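Local coordinates for trehalose synthase regulatory protein (Candida albicans, PDB 5HUS), which probably serves as a regulatory subunit of trehalose synthesis, its C-terminal domain having the HAD-type fold of trehalose-phosphatases, at residues N18-S30 against L63-L77. Numbering follows the deposited sequence.
Sequences NGKRLIILALEIS and LVESQDTFVYLLSYL
I23, in strand 20-26, is gripped by F70 and Y72 of the parallel strand 69-74, its neighbour in the largely parallel central sheet of the HAD-type α/β core. Its N gives a hydrogen bond to F70 O (2.8 Å) and its O takes one from Y72 N. The same pattern runs from R21 N and D68 O to L74 N and L25 O, where the donor lies 43° out of the carbonyl plane. On the face carrying R21, I23 and L25, I23 CD1 meets L63 CD2 of helix 61-65 at 3.9 Å, tip to tip; chi1 of -63° and an extended chi2 of 173° aim that methyl at the helix. On the other face, L22 CD1 lies 3.8 Å from Y72 CD1, under helix 200-213, whose H212 hydrogen-bonds Y72 OH. K20 packs closely too, running extended past the edge of the F70 ring, CD 3.5 Å from CE1, and its NZ hydrogen-bonds H212 O.

Looser is the pair R21 NH2 and D68 OD2, a long salt bridge of 3.9 Å: the oxygen lies over one guanidinium face and no N-H points at it, leaving attraction between charges only. Beyond A26, water takes over: one molecule joins L27 O, I29 N and S75 OG, another E28 OE2 and Y76 N, while I29 CG1 still packs on L73 CD1. The chemistry implies an apolar centre fixed in register by six backbone hydrogen bonds, with charge attraction at one end and water-mediated polar links at the other.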
loop_
_atom_site.group_PDB
_atom_site.type_symbol
_atom_site.label_atom_id
_atom_site.label_comp_id
_atom_site.label_asym_id
_atom_site.label_seq_id
_atom_site.Cartn_x
_atom_site.Cartn_y
_atom_site.Cartn_z
ATOM N N ASN A 18 -2.145 22.854 -12.688
ATOM C CA ASN A 18 -2.740 23.847 -11.817
ATOM C C ASN A 18 -3.681 23.171 -10.823
ATOM O O ASN A 18 -4.825 22.851 -11.156
ATOM C CB ASN A 18 -3.487 24.898 -12.637
ATOM C CG ASN A 18 -3.891 26.100 -11.811
ATOM O OD1 ASN A 18 -3.439 26.270 -10.679
ATOM N ND2 ASN A 18 -4.741 26.949 -12.380
ATOM N N GLY A 19 -3.189 22.946 -9.607
ATOM C CA GLY A 19 -3.967 22.268 -8.585
ATOM C C GLY A 19 -3.101 21.413 -7.677
ATOM O O GLY A 19 -1.870 21.461 -7.752
ATOM N N LYS A 20 -3.746 20.627 -6.819
ATOM C CA LYS A 20 -3.034 19.806 -5.840
ATOM C C LYS A 20 -2.362 18.586 -6.470
ATOM O O LYS A 20 -2.820 18.057 -7.485
ATOM C CB LYS A 20 -3.991 19.347 -4.736
ATOM C CG LYS A 20 -4.580 20.464 -3.890
ATOM C CD LYS A 20 -5.720 19.919 -3.033
ATOM C CE LYS A 20 -6.295 20.961 -2.086
ATOM N NZ LYS A 20 -7.416 20.387 -1.281
ATOM N N ARG A 21 -1.278 18.138 -5.843
ATOM C CA ARG A 21 -0.556 16.949 -6.283
ATOM C C ARG A 21 -0.559 15.914 -5.167
ATOM O O ARG A 21 -0.178 16.220 -4.040
ATOM C CB ARG A 21 0.885 17.292 -6.668
ATOM C CG ARG A 21 1.020 18.521 -7.566
ATOM C CD ARG A 21 2.461 19.003 -7.560
ATOM N NE ARG A 21 2.628 20.329 -8.150
ATOM C CZ ARG A 21 3.739 21.049 -8.040
ATOM N NH1 ARG A 21 4.771 20.571 -7.358
ATOM N NH2 ARG A 21 3.819 22.248 -8.604
ATOM N N LEU A 22 -0.993 14.697 -5.490
ATOM C CA LEU A 22 -1.075 13.609 -4.517
ATOM C C LEU A 22 -0.054 12.543 -4.865
ATOM O O LEU A 22 -0.031 12.035 -5.989
ATOM C CB LEU A 22 -2.483 13.002 -4.487
ATOM C CG LEU A 22 -2.648 11.765 -3.595
ATOM C CD1 LEU A 22 -2.365 12.105 -2.140
ATOM C CD2 LEU A 22 -4.046 11.198 -3.764
ATOM N N ILE A 23 0.807 12.227 -3.902
ATOM C CA ILE A 23 1.871 11.261 -4.113
ATOM C C ILE A 23 1.745 10.146 -3.097
ATOM O O ILE A 23 1.701 10.401 -1.897
ATOM C CB ILE A 23 3.261 11.918 -4.007
ATOM C CG1 ILE A 23 3.424 12.965 -5.121
ATOM C CG2 ILE A 23 4.355 10.868 -4.079
ATOM C CD1 ILE A 23 4.681 13.806 -5.025
ATOM N N ILE A 24 1.648 8.917 -3.586
ATOM C CA ILE A 24 1.499 7.758 -2.714
ATOM C C ILE A 24 2.684 6.834 -2.922
ATOM O O ILE A 24 2.926 6.356 -4.033
ATOM C CB ILE A 24 0.166 7.018 -2.987
ATOM C CG1 ILE A 24 -1.004 7.944 -2.638
ATOM C CG2 ILE A 24 0.094 5.717 -2.187
ATOM C CD1 ILE A 24 -2.337 7.467 -3.126
ATOM N N LEU A 25 3.454 6.628 -1.853
ATOM C CA LEU A 25 4.677 5.840 -1.927
ATOM C C LEU A 25 4.536 4.541 -1.142
ATOM O O LEU A 25 4.422 4.561 0.086
ATOM C CB LEU A 25 5.863 6.648 -1.396
ATOM C CG LEU A 25 6.063 8.026 -2.041
ATOM C CD1 LEU A 25 7.273 8.751 -1.433
ATOM C CD2 LEU A 25 6.219 7.867 -3.546
ATOM N N ALA A 26 4.535 3.417 -1.856
ATOM C CA ALA A 26 4.508 2.100 -1.218
ATOM C C ALA A 26 5.935 1.653 -0.982
ATOM O O ALA A 26 6.579 1.108 -1.875
ATOM C CB ALA A 26 3.751 1.086 -2.079
ATOM N N LEU A 27 6.427 1.901 0.225
ATOM C CA LEU A 27 7.824 1.647 0.557
ATOM C C LEU A 27 7.939 0.759 1.782
ATOM O O LEU A 27 7.081 0.788 2.663
ATOM C CB LEU A 27 8.563 2.960 0.809
ATOM C CG LEU A 27 8.552 4.010 -0.299
ATOM C CD1 LEU A 27 9.204 5.294 0.176
ATOM C CD2 LEU A 27 9.252 3.475 -1.539
ATOM N N GLU A 28 9.007 -0.028 1.831
ATOM C CA GLU A 28 9.319 -0.812 3.018
ATOM C C GLU A 28 10.083 0.073 3.996
ATOM O O GLU A 28 11.223 0.449 3.738
ATOM C CB GLU A 28 10.143 -2.045 2.649
ATOM C CG GLU A 28 9.434 -3.011 1.718
ATOM C CD GLU A 28 8.461 -3.921 2.448
ATOM O OE1 GLU A 28 8.925 -4.822 3.181
ATOM O OE2 GLU A 28 7.236 -3.735 2.292
ATOM N N ILE A 29 9.440 0.430 5.100
ATOM C CA ILE A 29 10.059 1.312 6.076
ATOM C C ILE A 29 10.575 0.475 7.243
ATOM O O ILE A 29 9.862 -0.383 7.759
ATOM C CB ILE A 29 9.069 2.377 6.571
ATOM C CG1 ILE A 29 8.546 3.195 5.391
ATOM C CG2 ILE A 29 9.719 3.287 7.595
ATOM C CD1 ILE A 29 9.616 3.944 4.636
ATOM N N SER A 30 11.823 0.712 7.637
ATOM C CA SER A 30 12.427 -0.063 8.718
ATOM C C SER A 30 13.348 0.812 9.553
ATOM O O SER A 30 14.087 1.628 9.011
ATOM C CB SER A 30 13.203 -1.254 8.156
ATOM O OG SER A 30 13.976 -1.889 9.165
ATOM N N LEU A 63 10.106 18.390 -1.110
ATOM C CA LEU A 63 8.834 17.933 -1.663
ATOM C C LEU A 63 7.669 18.135 -0.700
ATOM O O LEU A 63 6.600 18.592 -1.100
ATOM C CB LEU A 63 8.920 16.456 -2.051
ATOM C CG LEU A 63 7.604 15.837 -2.524
ATOM C CD1 LEU A 63 7.100 16.561 -3.769
ATOM C CD2 LEU A 63 7.770 14.348 -2.780
ATOM N N VAL A 64 7.875 17.798 0.568
ATOM C CA VAL A 64 6.787 17.856 1.534
ATOM C C VAL A 64 6.477 19.287 1.964
ATOM O O VAL A 64 5.336 19.606 2.300
ATOM C CB VAL A 64 7.094 17.008 2.783
ATOM C CG1 VAL A 64 7.205 15.539 2.403
ATOM C CG2 VAL A 64 8.369 17.488 3.463
ATOM N N GLU A 65 7.484 20.151 1.938
ATOM C CA GLU A 65 7.303 21.527 2.383
ATOM C C GLU A 65 6.516 22.354 1.367
ATOM O O GLU A 65 6.112 23.478 1.658
ATOM C CB GLU A 65 8.661 22.176 2.680
ATOM C CG GLU A 65 9.008 22.177 4.167
ATOM C CD GLU A 65 10.477 21.904 4.446
ATOM O OE1 GLU A 65 11.342 22.430 3.712
ATOM O OE2 GLU A 65 10.767 21.156 5.404
ATOM N N SER A 66 6.289 21.792 0.182
ATOM C CA SER A 66 5.451 22.439 -0.825
ATOM C C SER A 66 3.981 22.423 -0.401
ATOM O O SER A 66 3.480 21.417 0.099
ATOM C CB SER A 66 5.626 21.761 -2.184
ATOM O OG SER A 66 5.641 20.351 -2.051
ATOM N N GLN A 67 3.289 23.539 -0.608
ATOM C CA GLN A 67 1.944 23.718 -0.063
ATOM C C GLN A 67 0.851 22.970 -0.827
ATOM O O GLN A 67 -0.201 22.664 -0.268
ATOM C CB GLN A 67 1.590 25.206 -0.019
ATOM C CG GLN A 67 2.586 26.061 0.742
ATOM C CD GLN A 67 2.014 27.412 1.124
ATOM O OE1 GLN A 67 0.904 27.503 1.650
ATOM N NE2 GLN A 67 2.769 28.473 0.855
ATOM N N ASP A 68 1.091 22.684 -2.100
ATOM C CA ASP A 68 0.061 22.067 -2.929
ATOM C C ASP A 68 0.274 20.566 -3.089
ATOM O O ASP A 68 -0.358 19.932 -3.928
ATOM C CB ASP A 68 0.026 22.734 -4.303
ATOM C CG ASP A 68 1.411 22.935 -4.881
ATOM O OD1 ASP A 68 2.364 22.306 -4.372
ATOM O OD2 ASP A 68 1.549 23.720 -5.845
ATOM N N THR A 69 1.163 20.004 -2.278
ATOM C CA THR A 69 1.566 18.616 -2.449
ATOM C C THR A 69 1.292 17.807 -1.186
ATOM O O THR A 69 1.549 18.263 -0.074
ATOM C CB THR A 69 3.060 18.523 -2.819
ATOM O OG1 THR A 69 3.309 19.316 -3.987
ATOM C CG2 THR A 69 3.462 17.083 -3.090
ATOM N N PHE A 70 0.750 16.610 -1.368
ATOM C CA PHE A 70 0.430 15.729 -0.250
ATOM C C PHE A 70 1.081 14.376 -0.478
ATOM O O PHE A 70 0.797 13.705 -1.473
ATOM C CB PHE A 70 -1.083 15.581 -0.097
ATOM C CG PHE A 70 -1.810 16.891 -0.043
ATOM C CD1 PHE A 70 -2.489 17.368 -1.154
ATOM C CD2 PHE A 70 -1.793 17.659 1.109
ATOM C CE1 PHE A 70 -3.151 18.583 -1.109
ATOM C CE2 PHE A 70 -2.452 18.872 1.160
ATOM C CZ PHE A 70 -3.130 19.335 0.051
ATOM N N VAL A 71 1.966 13.988 0.438
ATOM C CA VAL A 71 2.690 12.727 0.323
ATOM C C VAL A 71 2.188 11.723 1.350
ATOM O O VAL A 71 2.128 12.037 2.538
ATOM C CB VAL A 71 4.206 12.928 0.521
ATOM C CG1 VAL A 71 4.945 11.612 0.368
ATOM C CG2 VAL A 71 4.729 13.959 -0.478
ATOM N N TYR A 72 1.812 10.534 0.876
ATOM C CA TYR A 72 1.342 9.446 1.745
ATOM C C TYR A 72 2.206 8.209 1.612
ATOM O O TYR A 72 2.572 7.809 0.507
ATOM C CB TYR A 72 -0.112 9.074 1.426
ATOM C CG TYR A 72 -1.097 10.052 1.994
ATOM C CD1 TYR A 72 -1.257 11.313 1.426
ATOM C CD2 TYR A 72 -1.860 9.728 3.108
ATOM C CE1 TYR A 72 -2.145 12.224 1.962
ATOM C CE2 TYR A 72 -2.758 10.632 3.647
ATOM C CZ TYR A 72 -2.889 11.878 3.075
ATOM O OH TYR A 72 -3.788 12.776 3.604
ATOM N N LEU A 73 2.534 7.612 2.753
ATOM C CA LEU A 73 3.188 6.311 2.787
ATOM C C LEU A 73 2.153 5.190 2.837
ATOM O O LEU A 73 1.247 5.223 3.668
ATOM C CB LEU A 73 4.106 6.210 4.006
ATOM C CG LEU A 73 4.674 4.815 4.262
ATOM C CD1 LEU A 73 5.795 4.513 3.279
ATOM C CD2 LEU A 73 5.157 4.687 5.711
ATOM N N LEU A 74 2.288 4.212 1.946
ATOM C CA LEU A 74 1.449 3.016 1.976
ATOM C C LEU A 74 2.313 1.882 2.491
ATOM O O LEU A 74 3.330 1.543 1.884
ATOM C CB LEU A 74 0.873 2.697 0.589
ATOM C CG LEU A 74 0.095 1.383 0.448
ATOM C CD1 LEU A 74 -1.137 1.353 1.356
ATOM C CD2 LEU A 74 -0.306 1.149 -1.007
ATOM N N SER A 75 1.908 1.311 3.620
ATOM C CA SER A 75 2.736 0.356 4.354
ATOM C C SER A 75 1.905 -0.814 4.841
ATOM O O SER A 75 0.723 -0.649 5.156
ATOM C CB SER A 75 3.405 1.050 5.543
ATOM O OG SER A 75 4.067 0.121 6.392
ATOM N N TYR A 76 2.524 -1.989 4.915
ATOM C CA TYR A 76 1.873 -3.161 5.504
ATOM C C TYR A 76 1.854 -3.117 7.024
ATOM O O TYR A 76 1.147 -3.901 7.656
ATOM C CB TYR A 76 2.567 -4.454 5.067
ATOM C CG TYR A 76 2.223 -4.907 3.672
ATOM C CD1 TYR A 76 0.998 -5.496 3.398
ATOM C CD2 TYR A 76 3.133 -4.762 2.634
ATOM C CE1 TYR A 76 0.682 -5.915 2.118
ATOM C CE2 TYR A 76 2.830 -5.177 1.357
ATOM C CZ TYR A 76 1.605 -5.753 1.103
ATOM O OH TYR A 76 1.301 -6.168 -0.173
ATOM N N LEU A 77 2.631 -2.208 7.608
ATOM C CA LEU A 77 2.806 -2.182 9.057
ATOM C C LEU A 77 1.550 -1.739 9.802
ATOM O O LEU A 77 0.714 -1.011 9.270
ATOM C CB LEU A 77 3.974 -1.270 9.430
ATOM C CG LEU A 77 5.336 -1.672 8.871
ATOM C CD1 LEU A 77 6.384 -0.649 9.270
ATOM C CD2 LEU A 77 5.753 -3.063 9.346
HETATM O O HOH W 1 6.419 -0.192 5.086
HETATM O O HOH W 2 5.186 -2.287 3.762
#